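GH3 beta-N-acetylglucosaminidase (Paenibacillaceae, PDB 6K5J) hydrolyses terminal N-acetyl-beta-D-glucosamine residues, probably from chitin-derived or cell-wall oligosaccharides, as a family 3 glycoside hydrolase. Local coordinates at residues I47-N52 / L297-Y302; A197-P202 / A230-P235; K371-L376 / F500-N505. All coordinates share one frame; numbering follows the deposited sequence.

Contacts 1 and 2 belong to the family 3 N-terminal domain, where loops leave the parallel strands of its barrel, and contact 2 is nested along the chain within the loop that contact 1 closes. Their nearest atoms are about 7 Å apart. The bound NAG, gripped by Asp83, Arg152, Lys182, His183 and Asp268, probably marks the active-site pocket: contact 1 touches it, whereas the His231 side chain of contact 2 stays about 7 Å away. Contact 3 joins edge strand 374-377 to strand 499-501 in the six-stranded mixed sheet later in the chain. It lies across the chain's centre from contact 1, with centres about 32 Å and nearest atoms about 10 Å apart.

Contact 1 of 3, residues I47-N52 / L297-Y302. With NAG (2-acetamido-2-deoxy-beta-D-glucopyranose), chain B.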
loop_
_atom_site.group_PDB
_atom_site.type_symbol
_atom_site.label_atom_id
_atom_site.label_comp_id
_atom_site.label_asym_id
_atom_site.label_seq_id
_atom_site.Cartn_x
_atom_site.Cartn_y
_atom_site.Cartn_z
ATOM N N ILE A 47 9.178 -12.273 1.796
ATOM C CA ILE A 47 8.540 -11.057 1.294
ATOM C C ILE A 47 9.451 -10.425 0.245
ATOM O O ILE A 47 10.663 -10.289 0.460
ATOM C CB ILE A 47 8.215 -10.059 2.425
ATOM C CG1 ILE A 47 7.635 -8.764 1.824
ATOM C CG2 ILE A 47 9.446 -9.785 3.302
ATOM C CD1 ILE A 47 6.950 -7.848 2.824
ATOM N N TYR A 48 8.863 -10.040 -0.889
ATOM C CA TYR A 48 9.567 -9.368 -1.976
ATOM C C TYR A 48 9.494 -7.848 -1.820
ATOM O O TYR A 48 8.468 -7.298 -1.403
ATOM C CB TYR A 48 8.953 -9.728 -3.331
ATOM C CG TYR A 48 9.206 -11.126 -3.864
ATOM C CD1 TYR A 48 10.341 -11.852 -3.506
ATOM C CD2 TYR A 48 8.314 -11.703 -4.769
ATOM C CE1 TYR A 48 10.576 -13.127 -4.034
ATOM C CE2 TYR A 48 8.537 -12.969 -5.295
ATOM C CZ TYR A 48 9.667 -13.676 -4.917
ATOM O OH TYR A 48 9.890 -14.926 -5.445
ATOM N N PHE A 49 10.574 -7.174 -2.220
ATOM C CA PHE A 49 10.598 -5.727 -2.434
ATOM C C PHE A 49 11.081 -5.434 -3.855
ATOM O O PHE A 49 11.358 -6.348 -4.626
ATOM C CB PHE A 49 11.448 -5.040 -1.358
ATOM C CG PHE A 49 10.799 -5.087 -0.002
ATOM C CD1 PHE A 49 10.953 -6.203 0.810
ATOM C CD2 PHE A 49 9.957 -4.065 0.414
ATOM C CE1 PHE A 49 10.318 -6.281 2.045
ATOM C CE2 PHE A 49 9.311 -4.130 1.647
ATOM C CZ PHE A 49 9.497 -5.242 2.464
ATOM N N ARG A 50 11.134 -4.140 -4.202
ATOM C CA ARG A 50 11.528 -3.719 -5.552
ATOM C C ARG A 50 12.853 -4.354 -5.984
ATOM O O ARG A 50 13.036 -4.693 -7.160
ATOM C CB ARG A 50 11.609 -2.181 -5.602
ATOM C CG ARG A 50 11.940 -1.587 -6.975
ATOM C CD ARG A 50 11.602 -0.067 -7.031
ATOM N NE ARG A 50 10.201 0.174 -6.694
ATOM C CZ ARG A 50 9.202 0.199 -7.574
ATOM N NH1 ARG A 50 9.435 0.026 -8.866
ATOM N NH2 ARG A 50 7.961 0.401 -7.166
ATOM N N ARG A 51 13.784 -4.532 -5.039
ATOM C CA ARG A 51 15.091 -5.128 -5.325
ATOM C C ARG A 51 14.990 -6.554 -5.863
ATOM O O ARG A 51 15.930 -7.021 -6.516
ATOM C CB ARG A 51 15.956 -5.130 -4.063
ATOM C CG ARG A 51 15.312 -5.938 -2.915
ATOM C CD ARG A 51 16.073 -5.851 -1.584
ATOM N NE ARG A 51 15.376 -6.639 -0.561
ATOM C CZ ARG A 51 14.946 -6.170 0.609
ATOM N NH1 ARG A 51 15.161 -4.904 0.955
ATOM N NH2 ARG A 51 14.307 -6.987 1.443
ATOM N N ASN A 52 13.884 -7.254 -5.613
ATOM C CA ASN A 52 13.696 -8.613 -6.117
ATOM C C ASN A 52 12.920 -8.666 -7.421
ATOM O O ASN A 52 12.704 -9.762 -7.940
ATOM C CB ASN A 52 12.954 -9.485 -5.091
ATOM C CG ASN A 52 13.532 -9.381 -3.698
ATOM O OD1 ASN A 52 12.902 -8.821 -2.788
ATOM N ND2 ASN A 52 14.732 -9.936 -3.511
ATOM N N LEU A 297 7.154 -10.611 10.836
ATOM C CA LEU A 297 7.680 -10.039 9.602
ATOM C C LEU A 297 8.968 -9.273 9.903
ATOM O O LEU A 297 8.963 -8.329 10.706
ATOM C CB LEU A 297 6.644 -9.124 8.954
ATOM C CG LEU A 297 7.048 -8.438 7.649
ATOM C CD1 LEU A 297 7.420 -9.467 6.570
ATOM C CD2 LEU A 297 5.921 -7.537 7.172
ATOM N N VAL A 298 10.068 -9.672 9.271
ATOM C CA VAL A 298 11.352 -8.982 9.418
ATOM C C VAL A 298 11.923 -8.824 8.009
ATOM O O VAL A 298 12.579 -9.723 7.477
ATOM C CB VAL A 298 12.321 -9.715 10.351
ATOM C CG1 VAL A 298 13.513 -8.810 10.678
ATOM C CG2 VAL A 298 11.614 -10.125 11.654
ATOM N N SER A 299 11.682 -7.657 7.394
ATOM C CA SER A 299 11.747 -7.548 5.930
ATOM C C SER A 299 13.153 -7.415 5.353
ATOM O O SER A 299 13.359 -7.760 4.181
ATOM C CB SER A 299 10.926 -6.350 5.451
ATOM O OG SER A 299 9.553 -6.512 5.766
ATOM N N HIS A 300 14.124 -6.885 6.100
ATOM C CA HIS A 300 15.294 -6.362 5.392
ATOM C C HIS A 300 16.647 -6.897 5.859
ATOM O O HIS A 300 17.432 -7.406 5.047
ATOM C CB HIS A 300 15.267 -4.828 5.483
ATOM C CG HIS A 300 14.058 -4.212 4.842
ATOM N ND1 HIS A 300 13.772 -4.364 3.503
ATOM C CD2 HIS A 300 13.041 -3.485 5.364
ATOM C CE1 HIS A 300 12.641 -3.738 3.222
ATOM N NE2 HIS A 300 12.177 -3.200 4.337
ATOM N N ARG A 301 16.949 -6.775 7.145
ATOM C CA ARG A 301 18.298 -7.023 7.643
ATOM C C ARG A 301 18.423 -8.453 8.149
ATOM O O ARG A 301 17.745 -8.838 9.108
ATOM C CB ARG A 301 18.650 -6.033 8.754
ATOM C CG ARG A 301 18.289 -4.593 8.419
ATOM C CD ARG A 301 19.234 -3.618 9.077
ATOM N NE ARG A 301 20.603 -3.873 8.642
ATOM C CZ ARG A 301 21.673 -3.284 9.160
ATOM N NH1 ARG A 301 21.535 -2.396 10.137
ATOM N NH2 ARG A 301 22.880 -3.586 8.698
ATOM N N TYR A 302 19.319 -9.225 7.522
ATOM C CA TYR A 302 19.522 -10.617 7.918
ATOM C C TYR A 302 19.832 -10.755 9.409
ATOM O O TYR A 302 19.368 -11.701 10.064
ATOM C CB TYR A 302 20.642 -11.232 7.085
ATOM C CG TYR A 302 20.958 -12.650 7.466
ATOM C CD1 TYR A 302 20.228 -13.711 6.942
ATOM C CD2 TYR A 302 21.984 -12.935 8.360
ATOM C CE1 TYR A 302 20.506 -15.017 7.298
ATOM C CE2 TYR A 302 22.273 -14.240 8.721
ATOM C CZ TYR A 302 21.534 -15.277 8.186
ATOM O OH TYR A 302 21.818 -16.573 8.548
HETATM C C1 NAG B . 5.415 -1.540 6.922
HETATM C C2 NAG B . 4.041 -1.045 6.404
HETATM C C3 NAG B . 3.167 -2.219 5.925
HETATM C C4 NAG B . 3.941 -3.150 5.002
HETATM C C5 NAG B . 5.214 -3.598 5.701
HETATM C C6 NAG B . 6.071 -4.531 4.875
HETATM C C7 NAG B . 2.786 0.892 7.283
HETATM C C8 NAG B . 2.107 1.475 8.492
HETATM N N2 NAG B . 3.355 -0.306 7.455
HETATM O O1 NAG B . 6.247 -0.437 7.054
HETATM O O3 NAG B . 2.018 -1.723 5.244
HETATM O O4 NAG B . 3.151 -4.285 4.670
HETATM O O5 NAG B . 6.005 -2.438 5.972
HETATM O O6 NAG B . 6.670 -3.852 3.779
HETATM O O7 NAG B . 2.797 1.470 6.198
#
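In the barrel of this hydrolase, Phe49 and His300 meet where the loops after strands 45-47 and 296-298 come together, beside a bound NAG. His300 CE1 sits over the centre of the Phe49 ring, 3.5 Å above its plane, yet the two rings are inclined by 47°, an oblique pair. Ser299 is small enough to fit against the same ring, its CB 3.5 Å from Phe49 CE1, while its OG turns to the sulfinic acid group at position 269. Arg51 supplies the polar part, at the imidazole edge and at a backbone carbonyl. Arg51 NH1 gives a nearly straight bond to His300 ND1 (3.0 Å, 162°), and the partners lie close to each other's planes although the two flat groups are almost perpendicular. A more bent bond joins Arg51 NH2 to Ser299 O at 3.0 Å. The chain of Arg51 is extended from CG to NE, which carries the guanidinium across to the other loop; its NE is held by Phe25 O. On the strand side, Ile47 CG2 packs on Leu297 CD1 at 3.9 Å, two branched side chains crossing at about a right angle. Their remaining methyls turn to the sugar: Leu297 CD2 is 3.8 Å and Ile47 CD1 4.0 Å from NAG C6, while Phe49 CE2 lies 3.4 Å from NAG O6. Asp83, Arg152, Lys182, His183 and Asp268 hydrogen-bond the same sugar. Because His300 ND1 accepts from a cationic arginine, the imidazole is probably neutral, with its proton on NE2, while the Ile47 and Leu297 methyls give the sugar's C6 an apolar wall, with the Phe49 edge beside O6.

Contact 2 of 3, residues A197-P202 / A230-P235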
loop_
_atom_site.group_PDB
_atom_site.type_symbol
_atom_site.label_atom_id
_atom_site.label_comp_id
_atom_site.label_asym_id
_atom_site.label_seq_id
_atom_site.Cartn_x
_atom_site.Cartn_y
_atom_site.Cartn_z
ATOM N N ALA A 197 7.897 6.708 14.717
ATOM C CA ALA A 197 7.494 7.006 16.081
ATOM C C ALA A 197 6.509 5.933 16.526
ATOM O O ALA A 197 6.152 5.033 15.758
ATOM C CB ALA A 197 6.884 8.411 16.171
ATOM N N LEU A 198 6.068 6.034 17.780
ATOM C CA LEU A 198 5.044 5.160 18.346
ATOM C C LEU A 198 3.742 5.948 18.455
ATOM O O LEU A 198 3.516 6.651 19.451
ATOM C CB LEU A 198 5.482 4.637 19.714
ATOM C CG LEU A 198 4.586 3.630 20.432
ATOM C CD1 LEU A 198 4.349 2.386 19.572
ATOM C CD2 LEU A 198 5.233 3.241 21.761
ATOM N N PRO A 199 2.866 5.879 17.457
ATOM C CA PRO A 199 1.662 6.712 17.468
ATOM C C PRO A 199 0.635 6.191 18.462
ATOM O O PRO A 199 0.654 5.028 18.873
ATOM C CB PRO A 199 1.134 6.604 16.027
ATOM C CG PRO A 199 2.247 5.908 15.232
ATOM C CD PRO A 199 2.947 5.052 16.243
ATOM N N THR A 200 -0.276 7.086 18.838
ATOM C CA THR A 200 -1.391 6.774 19.722
ATOM C C THR A 200 -2.696 7.130 19.031
ATOM O O THR A 200 -2.802 8.192 18.407
ATOM C CB THR A 200 -1.291 7.544 21.045
ATOM O OG1 THR A 200 -0.081 7.191 21.717
ATOM C CG2 THR A 200 -2.497 7.227 21.954
ATOM N N VAL A 201 -3.672 6.233 19.127
ATOM C CA VAL A 201 -5.068 6.517 18.802
ATOM C C VAL A 201 -5.800 6.516 20.139
ATOM O O VAL A 201 -6.054 5.440 20.697
ATOM C CB VAL A 201 -5.645 5.483 17.827
ATOM C CG1 VAL A 201 -7.131 5.745 17.570
ATOM C CG2 VAL A 201 -4.865 5.518 16.510
ATOM N N PRO A 202 -6.119 7.678 20.709
ATOM C CA PRO A 202 -6.563 7.736 22.108
ATOM C C PRO A 202 -8.052 7.517 22.337
ATOM O O PRO A 202 -8.488 7.528 23.493
ATOM C CB PRO A 202 -6.166 9.163 22.509
ATOM C CG PRO A 202 -6.343 9.958 21.248
ATOM C CD PRO A 202 -5.996 9.018 20.101
ATOM N N ALA A 230 -1.056 -3.168 13.588
ATOM C CA ALA A 230 -0.478 -1.829 13.569
ATOM C C ALA A 230 0.418 -1.612 14.786
ATOM O O ALA A 230 0.053 -1.990 15.906
ATOM C CB ALA A 230 -1.577 -0.765 13.570
ATOM N N HIS A 231 1.579 -0.983 14.567
ATOM C CA HIS A 231 2.485 -0.603 15.656
ATOM C C HIS A 231 2.005 0.697 16.311
ATOM O O HIS A 231 2.708 1.708 16.334
ATOM C CB HIS A 231 3.910 -0.414 15.154
ATOM C CG HIS A 231 4.523 -1.614 14.489
ATOM N ND1 HIS A 231 4.250 -2.917 14.862
ATOM C CD2 HIS A 231 5.430 -1.692 13.486
ATOM C CE1 HIS A 231 4.956 -3.743 14.108
ATOM N NE2 HIS A 231 5.685 -3.025 13.269
ATOM N N VAL A 232 0.785 0.662 16.844
ATOM C CA VAL A 232 0.100 1.858 17.328
ATOM C C VAL A 232 -0.514 1.556 18.692
ATOM O O VAL A 232 -1.028 0.456 18.919
ATOM C CB VAL A 232 -0.968 2.322 16.306
ATOM C CG1 VAL A 232 -1.857 3.442 16.869
ATOM C CG2 VAL A 232 -0.291 2.753 14.991
ATOM N N LEU A 233 -0.430 2.519 19.612
ATOM C CA LEU A 233 -1.041 2.381 20.931
ATOM C C LEU A 233 -2.531 2.693 20.878
ATOM O O LEU A 233 -2.947 3.693 20.285
ATOM C CB LEU A 233 -0.378 3.326 21.932
ATOM C CG LEU A 233 1.136 3.192 22.054
ATOM C CD1 LEU A 233 1.712 4.408 22.767
ATOM C CD2 LEU A 233 1.447 1.913 22.813
ATOM N N PHE A 234 -3.329 1.841 21.527
ATOM C CA PHE A 234 -4.775 2.032 21.670
ATOM C C PHE A 234 -5.116 1.930 23.154
ATOM O O PHE A 234 -5.520 0.864 23.637
ATOM C CB PHE A 234 -5.561 1.003 20.848
ATOM C CG PHE A 234 -5.371 1.139 19.352
ATOM C CD1 PHE A 234 -4.269 0.566 18.729
ATOM C CD2 PHE A 234 -6.282 1.845 18.585
ATOM C CE1 PHE A 234 -4.078 0.698 17.359
ATOM C CE2 PHE A 234 -6.101 1.988 17.219
ATOM C CZ PHE A 234 -4.998 1.409 16.602
ATOM N N PRO A 235 -4.968 3.022 23.907
ATOM C CA PRO A 235 -5.210 2.957 25.362
ATOM C C PRO A 235 -6.607 2.505 25.759
ATOM O O PRO A 235 -6.772 2.022 26.883
ATOM C CB PRO A 235 -4.944 4.396 25.834
ATOM C CG PRO A 235 -4.929 5.237 24.577
ATOM C CD PRO A 235 -4.447 4.335 23.490
#
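The carbonyl oxygen of His231 is buried without any hydrogen-bond partner: the nearest groups across the contact are Pro199 CD at 3.4 Å and Leu198 CD1 at 3.7 Å. Proline has no N-H to offer, so the ring closes on this oxygen with carbon alone. His231 is the centre of an inverse gamma turn, which bends the chain just before the two backbones join; the histidine ring itself leads away, its ND1 bonded to Thr245 and its NE2 to the carbonyl of the modified residue at position 269. From there the segments run in roughly the same direction, 33° apart, and make one isolated beta bridge, Thr200 with Leu233. Leu233 N donates to Pro199 O at 2.8 Å, and Leu233 O receives Val201 N at 2.9 Å in an almost straight bond. The bridge ties together two loops on the barrel of the family 3 domain, one following strand 178-184 and the other strand 226-229. Leu233 CD1 fits between Leu198 CG, at 3.8 Å, and Thr200 OG1. The buried flank is beta-branched and aromatic: Val201 CG2, anti to its own carbonyl carbon, reaches Val232 CG1 at 3.7 Å. Val201 CB meets Phe234 CE2 at 3.6 Å, the two side chains lying alongside and pointing the same way. Farther on, Pro235 CD packs against Val201 O and Thr200 CG2, and Pro202 CA follows against Pro235 CG.

Contact 3 of 3, residues K371-L376 / F500-N505; sequences KSITLL and FAAYEN
Thr374 and Ala501 form an antiparallel hydrogen-bonded pair, with Thr374 N giving to Ala501 O at 3.0 Å and Ala501 N to Thr374 O at 2.8 Å, and Leu375 with Phe500 is the non-hydrogen-bonded pair beside it. On the face of that second pair, Leu375 CD1 stands over the Phe500 ring, 3.8 Å from its centroid and 15° off the normal, a CH-pi contact. Leu375 CG is anti to the backbone N (chi1 179°), which swings that methyl over the ring. The broad phenyl suits this place, being pressed by helix 507-517 as well. On the other face Ala501 is small enough to let the Tyr503 ring lie over its CB, and Leu376 CD1 packs on that CB at 3.7 Å. Tyr503 OH donates to Thr374 OG1 at 2.8 Å, and Thr374 OG1 in turn to Ser372 O, in that carbonyl's plane. Thr374 OG1 and Ser372 O lie at the edge of the tyrosine ring, whose end the hydroxyl bond holds in place. A water donates to both Ser372 OG and Ala502 O, and Ser372 OG is also hydrogen-bonded to Ala104 O. Helix 102-108 of the barrel domain touches both Thr374 and Tyr503, so this corner faces the domain interface. Strand 374-377 is the antiparallel edge strand beside five parallel ones, consistent with the six-stranded alpha/beta sandwich that forms the second domain of many family 3 hydrolases.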
loop_
_atom_site.group_PDB
_atom_site.type_symbol
_atom_site.label_atom_id
_atom_site.label_comp_id
_atom_site.label_asym_id
_atom_site.label_seq_id
_atom_site.Cartn_x
_atom_site.Cartn_y
_atom_site.Cartn_z
ATOM N N LYS A 371 -14.033 7.184 -13.632
ATOM C CA LYS A 371 -15.055 7.397 -12.613
ATOM C C LYS A 371 -14.509 8.036 -11.341
ATOM O O LYS A 371 -15.301 8.436 -10.482
ATOM C CB LYS A 371 -15.732 6.062 -12.248
ATOM C CG LYS A 371 -16.665 5.504 -13.318
ATOM C CD LYS A 371 -17.287 4.157 -12.890
ATOM C CE LYS A 371 -18.546 4.339 -12.034
ATOM N NZ LYS A 371 -19.025 3.054 -11.403
ATOM N N SER A 372 -13.191 8.150 -11.210
ATOM C CA SER A 372 -12.533 8.534 -9.968
ATOM C C SER A 372 -12.223 10.028 -9.875
ATOM O O SER A 372 -12.383 10.616 -8.800
ATOM C CB SER A 372 -11.240 7.707 -9.814
ATOM O OG SER A 372 -10.542 8.008 -8.623
ATOM N N ILE A 373 -11.804 10.663 -10.980
ATOM C CA ILE A 373 -11.393 12.068 -10.943
ATOM C C ILE A 373 -12.481 12.921 -10.310
ATOM O O ILE A 373 -13.659 12.828 -10.673
ATOM C CB ILE A 373 -11.061 12.581 -12.357
ATOM C CG1 ILE A 373 -10.066 11.636 -13.061
ATOM C CG2 ILE A 373 -10.547 14.025 -12.263
ATOM C CD1 ILE A 373 -8.701 11.520 -12.369
ATOM N N THR A 374 -12.074 13.778 -9.375
ATOM C CA THR A 374 -12.986 14.539 -8.535
ATOM C C THR A 374 -12.684 16.025 -8.659
ATOM O O THR A 374 -11.522 16.424 -8.723
ATOM C CB THR A 374 -12.842 14.079 -7.080
ATOM O OG1 THR A 374 -13.080 12.665 -7.022
ATOM C CG2 THR A 374 -13.818 14.809 -6.168
ATOM N N LEU A 375 -13.729 16.844 -8.714
ATOM C CA LEU A 375 -13.589 18.294 -8.745
ATOM C C LEU A 375 -13.984 18.833 -7.377
ATOM O O LEU A 375 -15.140 18.698 -6.968
ATOM C CB LEU A 375 -14.461 18.915 -9.842
ATOM C CG LEU A 375 -14.444 20.454 -9.974
ATOM C CD1 LEU A 375 -13.017 20.997 -10.072
ATOM C CD2 LEU A 375 -15.254 20.896 -11.182
ATOM N N LEU A 376 -13.034 19.434 -6.670
ATOM C CA LEU A 376 -13.300 19.948 -5.333
ATOM C C LEU A 376 -13.631 21.430 -5.318
ATOM O O LEU A 376 -14.333 21.890 -4.411
ATOM C CB LEU A 376 -12.094 19.702 -4.415
ATOM C CG LEU A 376 -11.902 18.297 -3.836
ATOM C CD1 LEU A 376 -11.403 17.356 -4.892
ATOM C CD2 LEU A 376 -10.896 18.349 -2.682
ATOM N N PHE A 500 -8.661 19.784 -8.697
ATOM C CA PHE A 500 -9.093 18.414 -8.940
ATOM C C PHE A 500 -8.308 17.464 -8.045
ATOM O O PHE A 500 -7.176 17.753 -7.653
ATOM C CB PHE A 500 -8.857 18.000 -10.400
ATOM C CG PHE A 500 -9.702 18.738 -11.399
ATOM C CD1 PHE A 500 -9.264 19.945 -11.939
ATOM C CD2 PHE A 500 -10.925 18.212 -11.820
ATOM C CE1 PHE A 500 -10.028 20.624 -12.866
ATOM C CE2 PHE A 500 -11.700 18.891 -12.743
ATOM C CZ PHE A 500 -11.249 20.103 -13.271
ATOM N N ALA A 501 -8.895 16.296 -7.768
ATOM C CA ALA A 501 -8.172 15.208 -7.119
ATOM C C ALA A 501 -8.137 14.001 -8.044
ATOM O O ALA A 501 -9.182 13.561 -8.543
ATOM C CB ALA A 501 -8.802 14.826 -5.769
ATOM N N ALA A 502 -6.940 13.454 -8.252
ATOM C CA ALA A 502 -6.776 12.184 -8.947
ATOM C C ALA A 502 -6.318 11.050 -8.043
ATOM O O ALA A 502 -6.366 9.887 -8.471
ATOM C CB ALA A 502 -5.777 12.327 -10.112
ATOM N N TYR A 503 -5.855 11.347 -6.828
ATOM C CA TYR A 503 -5.504 10.386 -5.778
ATOM C C TYR A 503 -4.277 9.537 -6.102
ATOM O O TYR A 503 -3.918 8.655 -5.301
ATOM C CB TYR A 503 -6.691 9.462 -5.435
ATOM C CG TYR A 503 -7.979 10.232 -5.241
ATOM C CD1 TYR A 503 -8.244 10.883 -4.041
ATOM C CD2 TYR A 503 -8.914 10.349 -6.273
ATOM C CE1 TYR A 503 -9.411 11.606 -3.857
ATOM C CE2 TYR A 503 -10.081 11.079 -6.100
ATOM C CZ TYR A 503 -10.325 11.695 -4.884
ATOM O OH TYR A 503 -11.486 12.420 -4.699
ATOM N N GLU A 504 -3.622 9.762 -7.236
ATOM C CA GLU A 504 -2.461 8.976 -7.648
ATOM C C GLU A 504 -1.959 9.570 -8.959
ATOM O O GLU A 504 -2.646 10.376 -9.597
ATOM C CB GLU A 504 -2.787 7.488 -7.813
ATOM C CG GLU A 504 -3.886 7.230 -8.813
ATOM C CD GLU A 504 -4.382 5.806 -8.767
ATOM O OE1 GLU A 504 -4.423 5.211 -7.665
ATOM O OE2 GLU A 504 -4.726 5.283 -9.845
ATOM N N ASN A 505 -0.743 9.174 -9.353
ATOM C CA ASN A 505 -0.153 9.611 -10.616
ATOM C C ASN A 505 0.023 8.451 -11.595
ATOM O O ASN A 505 0.938 8.459 -12.424
ATOM C CB ASN A 505 1.179 10.328 -10.376
ATOM C CG ASN A 505 2.266 9.405 -9.847
ATOM O OD1 ASN A 505 2.018 8.245 -9.543
ATOM N ND2 ASN A 505 3.485 9.931 -9.728
HETATM O O HOH W 1 -8.019 8.467 -10.058
#